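Metallo-beta-lactamase (Chryseobacterium indologenes, PDB 3L6N) hydrolyses the beta-lactam ring of penicillins, cephalosporins and carbapenems with the help of zinc, and so confers resistance to these antibiotics. Local coordinates at residues A[16-21]-A[33-38]; A[42-47]-A[70-75]; A[29-34]-A[78-83]; A[152-157]-A[194-199]. All blocks are in the same frame, centred on the assembly; numbering follows the deposited sequence. Where two conformers were deposited one is given.

Interaction 1: A[16-21]-A[33-38]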
loop_
_atom_site.group_PDB
_atom_site.type_symbol
_atom_site.label_atom_id
_atom_site.label_comp_id
_atom_site.label_asym_id
_atom_site.label_seq_id
_atom_site.Cartn_x
_atom_site.Cartn_y
_atom_site.Cartn_z
ATOM N N HIS A 16 10.169 -3.645 -4.526
ATOM C CA HIS A 16 9.332 -4.063 -5.651
ATOM C C HIS A 16 7.949 -3.454 -5.614
ATOM O O HIS A 16 7.317 -3.395 -4.556
ATOM C CB HIS A 16 9.170 -5.589 -5.659
ATOM C CG HIS A 16 10.434 -6.351 -5.940
ATOM N ND1 HIS A 16 11.475 -6.422 -5.036
ATOM C CD2 HIS A 16 10.809 -7.103 -7.003
ATOM C CE1 HIS A 16 12.438 -7.181 -5.537
ATOM N NE2 HIS A 16 12.057 -7.610 -6.727
ATOM N N ILE A 17 7.478 -3.017 -6.782
ATOM C CA ILE A 17 6.078 -2.663 -7.005
ATOM C C ILE A 17 5.432 -3.921 -7.537
ATOM O O ILE A 17 6.001 -4.558 -8.405
ATOM C CB ILE A 17 5.943 -1.572 -8.085
ATOM C CG1 ILE A 17 6.671 -0.301 -7.641
ATOM C CG2 ILE A 17 4.461 -1.301 -8.405
ATOM C CD1 ILE A 17 7.312 0.454 -8.808
ATOM N N TYR A 18 4.282 -4.308 -6.996
ATOM C CA TYR A 18 3.523 -5.406 -7.600
ATOM C C TYR A 18 2.069 -5.021 -7.828
ATOM O O TYR A 18 1.468 -4.296 -7.035
ATOM C CB TYR A 18 3.689 -6.737 -6.842
ATOM C CG TYR A 18 2.909 -6.911 -5.554
ATOM C CD1 TYR A 18 1.690 -7.598 -5.545
ATOM C CD2 TYR A 18 3.407 -6.446 -4.339
ATOM C CE1 TYR A 18 0.980 -7.800 -4.367
ATOM C CE2 TYR A 18 2.705 -6.648 -3.142
ATOM C CZ TYR A 18 1.490 -7.326 -3.166
ATOM O OH TYR A 18 0.769 -7.525 -2.008
ATOM N N LYS A 19 1.513 -5.490 -8.939
ATOM C CA LYS A 19 0.146 -5.104 -9.312
ATOM C C LYS A 19 -0.732 -6.341 -9.223
ATOM O O LYS A 19 -0.330 -7.406 -9.680
ATOM C CB LYS A 19 0.092 -4.582 -10.755
ATOM C CG LYS A 19 0.901 -3.339 -11.062
ATOM C CD LYS A 19 0.683 -2.888 -12.511
ATOM C CE LYS A 19 -0.744 -2.398 -12.767
ATOM N NZ LYS A 19 -1.065 -1.019 -12.262
ATOM N N THR A 20 -1.898 -6.206 -8.600
ATOM C CA THR A 20 -2.903 -7.283 -8.599
ATOM C C THR A 20 -4.229 -6.759 -9.120
ATOM O O THR A 20 -4.461 -5.549 -9.167
ATOM C CB THR A 20 -3.088 -7.948 -7.213
ATOM O OG1 THR A 20 -3.704 -7.043 -6.289
ATOM C CG2 THR A 20 -1.748 -8.438 -6.667
ATOM N N PHE A 21 -5.089 -7.687 -9.531
ATOM C CA PHE A 21 -6.297 -7.342 -10.267
ATOM C C PHE A 21 -7.517 -7.919 -9.587
ATOM O O PHE A 21 -7.450 -8.985 -8.967
ATOM C CB PHE A 21 -6.207 -7.900 -11.688
ATOM C CG PHE A 21 -5.074 -7.328 -12.481
ATOM C CD1 PHE A 21 -3.829 -7.958 -12.500
ATOM C CD2 PHE A 21 -5.243 -6.147 -13.196
ATOM C CE1 PHE A 21 -2.767 -7.407 -13.224
ATOM C CE2 PHE A 21 -4.195 -5.600 -13.926
ATOM C CZ PHE A 21 -2.959 -6.229 -13.940
ATOM N N SER A 33 0.621 -2.466 -5.091
ATOM C CA SER A 33 1.144 -2.710 -3.749
ATOM C C SER A 33 2.658 -2.786 -3.866
ATOM O O SER A 33 3.215 -2.609 -4.956
ATOM C CB SER A 33 0.543 -4.000 -3.175
ATOM O OG SER A 33 -0.855 -3.819 -2.935
ATOM N N MET A 34 3.340 -3.009 -2.745
ATOM C CA MET A 34 4.798 -3.110 -2.789
ATOM C C MET A 34 5.270 -4.260 -1.926
ATOM O O MET A 34 4.567 -4.701 -1.019
ATOM C CB MET A 34 5.447 -1.800 -2.310
ATOM C CG MET A 34 5.021 -0.611 -3.130
ATOM S SD MET A 34 6.033 0.853 -2.864
ATOM C CE MET A 34 7.473 0.486 -3.882
ATOM N N TYR A 35 6.469 -4.744 -2.215
ATOM C CA TYR A 35 7.166 -5.564 -1.236
ATOM C C TYR A 35 8.645 -5.251 -1.169
ATOM O O TYR A 35 9.229 -4.772 -2.127
ATOM C CB TYR A 35 6.889 -7.064 -1.429
ATOM C CG TYR A 35 7.529 -7.786 -2.606
ATOM C CD1 TYR A 35 8.890 -8.121 -2.606
ATOM C CD2 TYR A 35 6.745 -8.215 -3.689
ATOM C CE1 TYR A 35 9.471 -8.850 -3.679
ATOM C CE2 TYR A 35 7.308 -8.913 -4.749
ATOM C CZ TYR A 35 8.654 -9.236 -4.744
ATOM O OH TYR A 35 9.184 -9.948 -5.792
ATOM N N LEU A 36 9.244 -5.511 -0.014
ATOM C CA LEU A 36 10.646 -5.162 0.205
ATOM C C LEU A 36 11.408 -6.399 0.650
ATOM O O LEU A 36 11.064 -7.013 1.653
ATOM C CB LEU A 36 10.746 -4.055 1.263
ATOM C CG LEU A 36 12.138 -3.538 1.660
ATOM C CD1 LEU A 36 12.875 -2.921 0.495
ATOM C CD2 LEU A 36 11.971 -2.528 2.804
ATOM N N VAL A 37 12.429 -6.772 -0.123
ATOM C CA VAL A 37 13.267 -7.927 0.221
ATOM C C VAL A 37 14.259 -7.465 1.278
ATOM O O VAL A 37 14.859 -6.414 1.122
ATOM C CB VAL A 37 14.038 -8.430 -0.992
ATOM C CG1 VAL A 37 14.918 -9.596 -0.601
ATOM C CG2 VAL A 37 13.055 -8.873 -2.088
ATOM N N THR A 38 14.382 -8.232 2.355
ATOM C CA THR A 38 15.362 -7.921 3.410
ATOM C C THR A 38 16.165 -9.176 3.688
ATOM O O THR A 38 15.793 -10.262 3.254
ATOM C CB THR A 38 14.700 -7.423 4.739
ATOM O OG1 THR A 38 14.391 -8.534 5.594
ATOM C CG2 THR A 38 13.424 -6.594 4.475
HETATM O O HOH W 1 -2.173 -5.035 -5.183
#

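Interaction 2: A[42-47]-A[70-75]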
loop_
_atom_site.group_PDB
_atom_site.type_symbol
_atom_site.label_atom_id
_atom_site.label_comp_id
_atom_site.label_asym_id
_atom_site.label_seq_id
_atom_site.Cartn_x
_atom_site.Cartn_y
_atom_site.Cartn_z
ATOM N N VAL A 42 10.804 -11.221 3.463
ATOM C CA VAL A 42 10.145 -10.198 2.646
ATOM C C VAL A 42 9.023 -9.506 3.421
ATOM O O VAL A 42 8.243 -10.157 4.124
ATOM C CB VAL A 42 9.627 -10.824 1.336
ATOM C CG1 VAL A 42 8.852 -9.826 0.498
ATOM C CG2 VAL A 42 10.800 -11.382 0.537
ATOM N N VAL A 43 8.955 -8.186 3.280
ATOM C CA VAL A 43 7.900 -7.391 3.915
ATOM C C VAL A 43 6.898 -6.983 2.832
ATOM O O VAL A 43 7.299 -6.381 1.840
ATOM C CB VAL A 43 8.489 -6.119 4.557
ATOM C CG1 VAL A 43 7.393 -5.305 5.215
ATOM C CG2 VAL A 43 9.563 -6.503 5.601
ATOM N N LEU A 44 5.618 -7.321 3.018
ATOM C CA LEU A 44 4.558 -6.847 2.106
ATOM C C LEU A 44 4.004 -5.533 2.595
ATOM O O LEU A 44 3.794 -5.352 3.799
ATOM C CB LEU A 44 3.380 -7.825 2.035
ATOM C CG LEU A 44 3.647 -9.241 1.564
ATOM C CD1 LEU A 44 2.305 -9.949 1.432
ATOM C CD2 LEU A 44 4.381 -9.257 0.222
ATOM N N PHE A 45 3.771 -4.626 1.645
ATOM C CA PHE A 45 3.022 -3.402 1.881
ATOM C C PHE A 45 1.736 -3.480 1.095
ATOM O O PHE A 45 1.718 -3.247 -0.115
ATOM C CB PHE A 45 3.860 -2.168 1.523
ATOM C CG PHE A 45 5.087 -2.042 2.367
ATOM C CD1 PHE A 45 6.289 -2.600 1.953
ATOM C CD2 PHE A 45 5.023 -1.412 3.609
ATOM C CE1 PHE A 45 7.421 -2.521 2.753
ATOM C CE2 PHE A 45 6.153 -1.323 4.413
ATOM C CZ PHE A 45 7.360 -1.879 3.973
ATOM N N ASP A 46 0.677 -3.824 1.831
ATOM C CA ASP A 46 -0.635 -4.185 1.289
ATOM C C ASP A 46 -0.586 -5.525 0.585
ATOM O O ASP A 46 0.480 -6.015 0.218
ATOM C CB ASP A 46 -1.225 -3.063 0.439
ATOM C CG ASP A 46 -1.375 -1.797 1.237
ATOM O OD1 ASP A 46 -1.895 -1.906 2.363
ATOM O OD2 ASP A 46 -0.975 -0.714 0.754
ATOM N N VAL A 47 -1.763 -6.124 0.429
ATOM C CA VAL A 47 -1.878 -7.530 0.015
ATOM C C VAL A 47 -2.653 -7.643 -1.298
ATOM O O VAL A 47 -3.324 -6.678 -1.700
ATOM C CB VAL A 47 -2.572 -8.375 1.113
ATOM C CG1 VAL A 47 -1.786 -8.318 2.420
ATOM C CG2 VAL A 47 -4.008 -7.909 1.341
ATOM N N VAL A 70 7.724 -12.270 5.936
ATOM C CA VAL A 70 7.890 -12.207 7.391
ATOM C C VAL A 70 7.135 -11.066 8.060
ATOM O O VAL A 70 7.073 -11.009 9.286
ATOM C CB VAL A 70 9.393 -12.214 7.808
ATOM C CG1 VAL A 70 10.073 -13.475 7.262
ATOM C CG2 VAL A 70 10.122 -10.934 7.363
ATOM N N ALA A 71 6.552 -10.164 7.265
ATOM C CA ALA A 71 5.759 -9.064 7.817
ATOM C C ALA A 71 4.818 -8.518 6.757
ATOM O O ALA A 71 5.150 -8.515 5.559
ATOM C CB ALA A 71 6.658 -7.963 8.343
ATOM N N VAL A 72 3.649 -8.063 7.194
ATOM C CA VAL A 72 2.679 -7.439 6.286
ATOM C C VAL A 72 2.251 -6.130 6.922
ATOM O O VAL A 72 1.785 -6.126 8.070
ATOM C CB VAL A 72 1.445 -8.344 6.091
ATOM C CG1 VAL A 72 0.372 -7.644 5.239
ATOM C CG2 VAL A 72 1.851 -9.679 5.458
ATOM N N PHE A 73 2.435 -5.028 6.197
ATOM C CA PHE A 73 1.981 -3.702 6.638
ATOM C C PHE A 73 0.779 -3.259 5.807
ATOM O O PHE A 73 0.826 -3.327 4.586
ATOM C CB PHE A 73 3.105 -2.670 6.479
ATOM C CG PHE A 73 4.162 -2.750 7.541
ATOM C CD1 PHE A 73 5.088 -3.795 7.560
ATOM C CD2 PHE A 73 4.249 -1.752 8.510
ATOM C CE1 PHE A 73 6.078 -3.865 8.539
ATOM C CE2 PHE A 73 5.240 -1.809 9.503
ATOM C CZ PHE A 73 6.157 -2.872 9.513
ATOM N N ALA A 74 -0.275 -2.796 6.475
ATOM C CA ALA A 74 -1.480 -2.307 5.785
ATOM C C ALA A 74 -1.500 -0.794 5.779
ATOM O O ALA A 74 -1.267 -0.170 6.822
ATOM C CB ALA A 74 -2.742 -2.832 6.493
ATOM N N THR A 75 -1.784 -0.202 4.617
ATOM C CA THR A 75 -1.821 1.257 4.515
ATOM C C THR A 75 -3.220 1.864 4.685
ATOM O O THR A 75 -3.373 3.088 4.700
ATOM C CB THR A 75 -1.121 1.814 3.251
ATOM O OG1 THR A 75 -1.841 1.406 2.084
ATOM C CG2 THR A 75 0.328 1.342 3.173
#

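Interaction 3: A[29-34]-A[78-83]. With ZN (zinc ion), chain B; ZN (zinc ion), chain C.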
loop_
_atom_site.group_PDB
_atom_site.type_symbol
_atom_site.label_atom_id
_atom_site.label_comp_id
_atom_site.label_asym_id
_atom_site.label_seq_id
_atom_site.Cartn_x
_atom_site.Cartn_y
_atom_site.Cartn_z
ATOM N N TYR A 29 -10.113 -4.102 -12.377
ATOM C CA TYR A 29 -9.364 -2.973 -11.831
ATOM C C TYR A 29 -8.014 -3.460 -11.313
ATOM O O TYR A 29 -7.856 -4.635 -11.000
ATOM C CB TYR A 29 -10.152 -2.318 -10.700
ATOM C CG TYR A 29 -11.439 -1.670 -11.164
ATOM C CD1 TYR A 29 -11.440 -0.370 -11.677
ATOM C CD2 TYR A 29 -12.648 -2.366 -11.112
ATOM C CE1 TYR A 29 -12.615 0.229 -12.114
ATOM C CE2 TYR A 29 -13.831 -1.774 -11.544
ATOM C CZ TYR A 29 -13.806 -0.479 -12.042
ATOM O OH TYR A 29 -14.969 0.112 -12.479
ATOM N N SER A 30 -7.064 -2.536 -11.232
ATOM C CA SER A 30 -5.723 -2.837 -10.771
ATOM C C SER A 30 -5.487 -2.122 -9.449
ATOM O O SER A 30 -6.049 -1.048 -9.190
ATOM C CB SER A 30 -4.708 -2.367 -11.814
ATOM O OG SER A 30 -3.457 -2.992 -11.639
ATOM N N ALA A 31 -4.669 -2.735 -8.602
ATOM C CA ALA A 31 -4.188 -2.081 -7.389
ATOM C C ALA A 31 -2.690 -2.275 -7.340
ATOM O O ALA A 31 -2.198 -3.370 -7.605
ATOM C CB ALA A 31 -4.830 -2.696 -6.143
ATOM N N ASN A 32 -1.974 -1.210 -6.993
ATOM C CA ASN A 32 -0.522 -1.278 -6.836
ATOM C C ASN A 32 -0.147 -1.422 -5.378
ATOM O O ASN A 32 -0.577 -0.639 -4.536
ATOM C CB ASN A 32 0.115 -0.011 -7.399
ATOM C CG ASN A 32 -0.302 0.252 -8.812
ATOM O OD1 ASN A 32 -0.190 -0.619 -9.675
ATOM N ND2 ASN A 32 -0.823 1.451 -9.061
ATOM N N SER A 33 0.621 -2.466 -5.091
ATOM C CA SER A 33 1.144 -2.710 -3.749
ATOM C C SER A 33 2.658 -2.786 -3.866
ATOM O O SER A 33 3.215 -2.609 -4.956
ATOM C CB SER A 33 0.543 -4.000 -3.175
ATOM O OG SER A 33 -0.855 -3.819 -2.935
ATOM N N MET A 34 3.340 -3.009 -2.745
ATOM C CA MET A 34 4.798 -3.110 -2.789
ATOM C C MET A 34 5.270 -4.260 -1.926
ATOM O O MET A 34 4.567 -4.701 -1.019
ATOM C CB MET A 34 5.447 -1.800 -2.310
ATOM C CG MET A 34 5.021 -0.611 -3.130
ATOM S SD MET A 34 6.033 0.853 -2.864
ATOM C CE MET A 34 7.473 0.486 -3.882
ATOM N N HIS A 78 -9.112 -1.148 3.896
ATOM C CA HIS A 78 -9.868 -1.694 2.771
ATOM C C HIS A 78 -9.316 -3.008 2.224
ATOM O O HIS A 78 -8.171 -3.380 2.481
ATOM C CB HIS A 78 -9.953 -0.661 1.646
ATOM C CG HIS A 78 -10.891 0.471 1.928
ATOM N ND1 HIS A 78 -10.833 1.669 1.245
ATOM C CD2 HIS A 78 -11.919 0.582 2.803
ATOM C CE1 HIS A 78 -11.800 2.461 1.682
ATOM N NE2 HIS A 78 -12.461 1.833 2.634
ATOM N N ASP A 79 -10.154 -3.706 1.463
ATOM C CA ASP A 79 -9.821 -5.047 0.941
ATOM C C ASP A 79 -8.548 -5.120 0.103
ATOM O O ASP A 79 -7.871 -6.153 0.100
ATOM C CB ASP A 79 -10.964 -5.572 0.077
ATOM C CG ASP A 79 -12.213 -5.901 0.863
ATOM O OD1 ASP A 79 -13.238 -6.158 0.196
ATOM O OD2 ASP A 79 -12.205 -5.914 2.110
ATOM N N ASP A 80 -8.237 -4.039 -0.614
ATOM C CA ASP A 80 -7.046 -3.968 -1.466
ATOM C C ASP A 80 -5.802 -3.550 -0.687
ATOM O O ASP A 80 -4.739 -3.355 -1.273
ATOM C CB ASP A 80 -7.275 -3.017 -2.665
ATOM C CG ASP A 80 -7.592 -1.592 -2.241
ATOM O OD1 ASP A 80 -8.473 -1.394 -1.386
ATOM O OD2 ASP A 80 -6.966 -0.647 -2.790
ATOM N N ARG A 81 -5.935 -3.460 0.633
ATOM C CA ARG A 81 -4.860 -2.959 1.480
ATOM C C ARG A 81 -4.600 -3.960 2.602
ATOM O O ARG A 81 -3.788 -4.870 2.440
ATOM C CB ARG A 81 -5.207 -1.563 2.010
ATOM C CG ARG A 81 -5.574 -0.550 0.915
ATOM C CD ARG A 81 -4.344 0.083 0.276
ATOM N NE ARG A 81 -3.699 -0.781 -0.707
ATOM C CZ ARG A 81 -2.775 -0.362 -1.569
ATOM N NH1 ARG A 81 -2.387 0.907 -1.559
ATOM N NH2 ARG A 81 -2.225 -1.211 -2.423
ATOM N N ALA A 82 -5.312 -3.829 3.719
ATOM C CA ALA A 82 -5.228 -4.841 4.793
ATOM C C ALA A 82 -5.747 -6.203 4.333
ATOM O O ALA A 82 -5.209 -7.245 4.717
ATOM C CB ALA A 82 -5.998 -4.387 6.028
ATOM N N GLY A 83 -6.797 -6.193 3.524
ATOM C CA GLY A 83 -7.447 -7.443 3.127
ATOM C C GLY A 83 -7.872 -8.243 4.348
ATOM O O GLY A 83 -8.367 -7.680 5.336
HETATM ZN ZN ZN B . -9.350 2.349 0.070
HETATM ZN ZN ZN C . -7.319 1.370 -2.784
HETATM O O HOH W 2 -0.040 1.792 -3.227
HETATM O O HOH W 3 -8.877 1.237 -1.410
#

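Interaction 4: A[152-157]-A[194-199]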
loop_
_atom_site.group_PDB
_atom_site.type_symbol
_atom_site.label_atom_id
_atom_site.label_comp_id
_atom_site.label_asym_id
_atom_site.label_seq_id
_atom_site.Cartn_x
_atom_site.Cartn_y
_atom_site.Cartn_z
ATOM N N ASN A 152 14.392 6.460 -2.232
ATOM C CA ASN A 152 13.687 7.689 -2.618
ATOM C C ASN A 152 12.333 7.412 -3.259
ATOM O O ASN A 152 11.926 8.079 -4.199
ATOM C CB ASN A 152 14.562 8.593 -3.498
ATOM C CG ASN A 152 15.662 9.278 -2.705
ATOM O OD1 ASN A 152 15.503 9.582 -1.518
ATOM N ND2 ASN A 152 16.785 9.529 -3.361
ATOM N N VAL A 153 11.638 6.417 -2.714
ATOM C CA VAL A 153 10.323 6.041 -3.222
ATOM C C VAL A 153 9.297 6.233 -2.120
ATOM O O VAL A 153 9.526 5.826 -0.987
ATOM C CB VAL A 153 10.304 4.560 -3.699
ATOM C CG1 VAL A 153 8.879 4.098 -3.991
ATOM C CG2 VAL A 153 11.184 4.376 -4.926
ATOM N N LEU A 154 8.179 6.866 -2.467
ATOM C CA LEU A 154 7.055 6.980 -1.551
ATOM C C LEU A 154 5.923 6.102 -2.033
ATOM O O LEU A 154 5.478 6.235 -3.172
ATOM C CB LEU A 154 6.548 8.417 -1.469
ATOM C CG LEU A 154 5.438 8.617 -0.431
ATOM C CD1 LEU A 154 6.011 8.579 0.989
ATOM C CD2 LEU A 154 4.695 9.926 -0.681
ATOM N N ASP A 155 5.461 5.206 -1.164
ATOM C CA ASP A 155 4.250 4.443 -1.449
ATOM C C ASP A 155 3.092 5.318 -1.006
ATOM O O ASP A 155 2.830 5.449 0.185
ATOM C CB ASP A 155 4.261 3.120 -0.673
ATOM C CG ASP A 155 3.082 2.220 -1.008
ATOM O OD1 ASP A 155 2.218 2.620 -1.811
ATOM O OD2 ASP A 155 3.036 1.106 -0.434
ATOM N N GLY A 156 2.415 5.923 -1.978
ATOM C CA GLY A 156 1.330 6.871 -1.708
ATOM C C GLY A 156 0.035 6.208 -1.300
ATOM O O GLY A 156 -0.802 6.808 -0.591
ATOM N N GLY A 157 -0.143 4.962 -1.743
ATOM C CA GLY A 157 -1.402 4.263 -1.555
ATOM C C GLY A 157 -2.553 5.026 -2.182
ATOM O O GLY A 157 -2.367 5.856 -3.078
ATOM N N THR A 194 11.640 10.461 -5.834
ATOM C CA THR A 194 11.775 10.457 -7.283
ATOM C C THR A 194 10.728 9.544 -7.913
ATOM O O THR A 194 10.576 9.498 -9.135
ATOM C CB THR A 194 13.192 10.064 -7.724
ATOM O OG1 THR A 194 13.592 8.870 -7.047
ATOM C CG2 THR A 194 14.181 11.195 -7.390
ATOM N N LEU A 195 9.989 8.839 -7.055
ATOM C CA LEU A 195 8.911 7.961 -7.499
ATOM C C LEU A 195 7.844 7.925 -6.416
ATOM O O LEU A 195 8.152 7.700 -5.254
ATOM C CB LEU A 195 9.450 6.557 -7.766
ATOM C CG LEU A 195 8.479 5.476 -8.242
ATOM C CD1 LEU A 195 7.793 5.853 -9.550
ATOM C CD2 LEU A 195 9.227 4.144 -8.388
ATOM N N ILE A 196 6.606 8.203 -6.803
ATOM C CA ILE A 196 5.465 8.111 -5.884
ATOM C C ILE A 196 4.484 7.105 -6.468
ATOM O O ILE A 196 4.061 7.241 -7.621
ATOM C CB ILE A 196 4.805 9.482 -5.629
ATOM C CG1 ILE A 196 5.841 10.453 -5.037
ATOM C CG2 ILE A 196 3.605 9.322 -4.689
ATOM C CD1 ILE A 196 5.340 11.855 -4.808
ATOM N N ILE A 197 4.164 6.066 -5.692
ATOM C CA ILE A 197 3.286 5.007 -6.185
ATOM C C ILE A 197 1.851 5.313 -5.786
ATOM O O ILE A 197 1.554 5.395 -4.587
ATOM C CB ILE A 197 3.688 3.619 -5.607
ATOM C CG1 ILE A 197 5.166 3.292 -5.887
ATOM C CG2 ILE A 197 2.749 2.496 -6.118
ATOM C CD1 ILE A 197 5.554 3.273 -7.363
ATOM N N PRO A 198 0.957 5.465 -6.780
ATOM C CA PRO A 198 -0.475 5.588 -6.498
ATOM C C PRO A 198 -1.109 4.225 -6.220
ATOM O O PRO A 198 -0.635 3.200 -6.722
ATOM C CB PRO A 198 -1.036 6.182 -7.792
ATOM C CG PRO A 198 -0.149 5.619 -8.876
ATOM C CD PRO A 198 1.230 5.442 -8.230
ATOM N N GLY A 199 -2.176 4.220 -5.425
ATOM C CA GLY A 199 -2.812 2.963 -5.020
ATOM C C GLY A 199 -3.414 2.139 -6.143
ATOM O O GLY A 199 -3.392 0.910 -6.091
#

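Interaction 1: A[16-21]-A[33-38]
H16 lies flat against Y35 across two antiparallel strands, a worked example of how a hydrogen-bonded pair can bring two rings together on one face of a sheet. The backbone frames the pair: H16 N reaches Y35 O at 2.8 Å and Y35 N returns to H16 O. Two residues on, Y18 and S33 exchange a second pair of bonds, the one from S33 N to Y18 O being nearly straight at 173°.

Followed outward, H16 starts with CB over the centre of the Y35 ring, 3.7 Å from its centroid, a CH-pi contact. CG then lies over the CE1-CZ side of the phenol, ND1 comes within 3.4 Å of Y35 CE1, and CD2 passes Y35 OH. CE1 meets both Y35 CE1 and V37 CG2, and NE2 lies 3.8 Å from Y35 OH. The two planes differ by 13°, so this is an offset stack. Y35 can slide under the imidazole because its CG stands between the backbone N and the carbonyl carbon (chi1 73°). Its hydroxyl is bonded to H65, on helix 54-65.

Y18 receives S33 CB over one ring face, with CE2 3.4 Å from that carbon, while its OH bonds to the backbone oxygen of D46. A water joins T20 OG1 to S33 OG. On the other face of the sheet, I17 and M34 run side by side, CG1 3.9 Å from CE. The strands belong to the beta hairpin 15-24/27-38, within the larger sheet of the metallo-beta-lactamase fold.

Interaction 2: A[42-47]-A[70-75]
V43, L44 and F45 pair in parallel with A71, V72 and F73, the two strand axes 4.6 Å apart and inclined by 13°, and backbone bonds run from V70 N to V42 O, from L44 N to A71 O, from F73 N to L44 O and from D46 N to F73 O. On one face V43 CG1 touches F73 CD1 at 3.6 Å. The F45 and F73 side chains point the same way, but their rings, tilted by 30°, are slid apart, centroids 5.5 Å from each other; F45 CD2 packs closest on F73 CB, and CE2 comes near the rim of the F73 ring. F130 meets both phenylalanines edge-to-face. The opposite face carries L44 beside V72, and V47 CG1 crosses to V72 CG1 at 3.6 Å.

This is the parallel pair of a beta-alpha-beta unit, in which helix 54-65 makes the crossover and lies against L44, as helix 86-90 also does.

Beyond the strand ends the carboxylate of D46 grips T75 at two points. OD1 accepts T75 N at 2.8 Å, and OD2 uses its syn lone pair for the hydroxyl of T75, 2.6 Å from OG1. T75 holds OG1 between its backbone N and carbonyl carbon (chi1 66°), which sets the hydroxyl beside its own amide. OD2 also forms a salt bridge with R81, and the chain continues from T75 into the zinc ligand H76.

Interaction 3: A[29-34]-A[78-83]
A polar bridge joins an inner strand of the larger sheet to the metal-binding loop: R81, in the loop between strand 69-73 and helix 86-90, reaches the backbone of strand 27-38. R81 was deposited in two conformers, and the contacts described are those of one of them. Its NH2 donates to N32 O at 2.7 Å, with the oxygen lying near the guanidinium plane but NH2 well above the plane of the carbonyl. NH2 is also 3.0 Å from S33 OG. A water gives a hydrogen to N32 O and accepts one from R81 NH1, a second route to the same carbonyl.

Bends at chi2 (-83°) and chi3 (79°) fold the arginine back, so that NE bonds to D80 O at 2.8 Å. Nearby, A31 CB meets D80 CB at 4.3 Å.

D80 OD2 binds one zinc ion at 2.0 Å, together with C158 and H200, while H78 ND1 binds the other with H76 and H139. One water bridges the two metals and donates to D80 OD1. R81 therefore stands in the second shell, adjoining D80 and in this conformer linking its loop to the sheet, at the edge of the dinuclear zinc site of a class B beta-lactamase.

Interaction 4: A[152-157]-A[194-199]
N152 opens the pairing with its carbonyl, which accepts T194 N in its own plane at 2.9 Å, while its CB lies near T194 OG1. With V153 it forms a G1 beta bulge opposite F148, on the neighbouring strand 145-148. From V153 onward the two strands run parallel, inclined by 20°, as the parallel pair of a beta-alpha-beta unit with helix 179-189 as the crossover, at the edge of the second sheet. V153 and L195 lie alongside each other on one face, where V153 CG2 meets both CB and CD2 of L195. V153 CG1, anti to the backbone N (chi1 170°), extends instead to I197 CG1 at 4.2 Å.

L154 is bonded from both of its backbone polar atoms: N donates to L195 O, and O accepts I197 N at 2.8 Å with an N-H...O angle of 166°. Its side chain turns to the other face and runs beside I196, CB near CG1 and CD2 near CG2.

D155 shares the face of V153 and I197, and M34 of strand 27-38 packs against all three. D155 OD1 comes 4.2 Å from I197 CB and takes a weak bond from G157 N. G156 N then donates to I197 O at 2.8 Å; a weak, longer bond from G157 N reaches that same oxygen. G157 O receives a weak bond from G199 N.

The chemistry thus changes from straight bonds among aliphatic side chains to bent or weak bonds from glycine amides, where G157 CA and G199 CA, 4.0 Å apart, immediately precede the zinc ligands C158 and H200.

Overall arrangement
Interactions 1 and 2 lie in one sheet, their centres 9 Å apart, and are joined where M34 O meets F45 N at 2.8 Å. Interaction 3 extends the use of strand 27-38 and is linked to interaction 2 through the carboxylate of D46, which faces both T75 and R81. Interaction 4 belongs to the second sheet: M34 SD packs on D155 CB at 3.6 Å, and N32 N probably bonds to G199 O at 2.7 Å. The strand pairs of interactions 2 and 4 thus lead from different sheets into the dinuclear zinc site, whose ligands H78 and D80 interaction 3 contains.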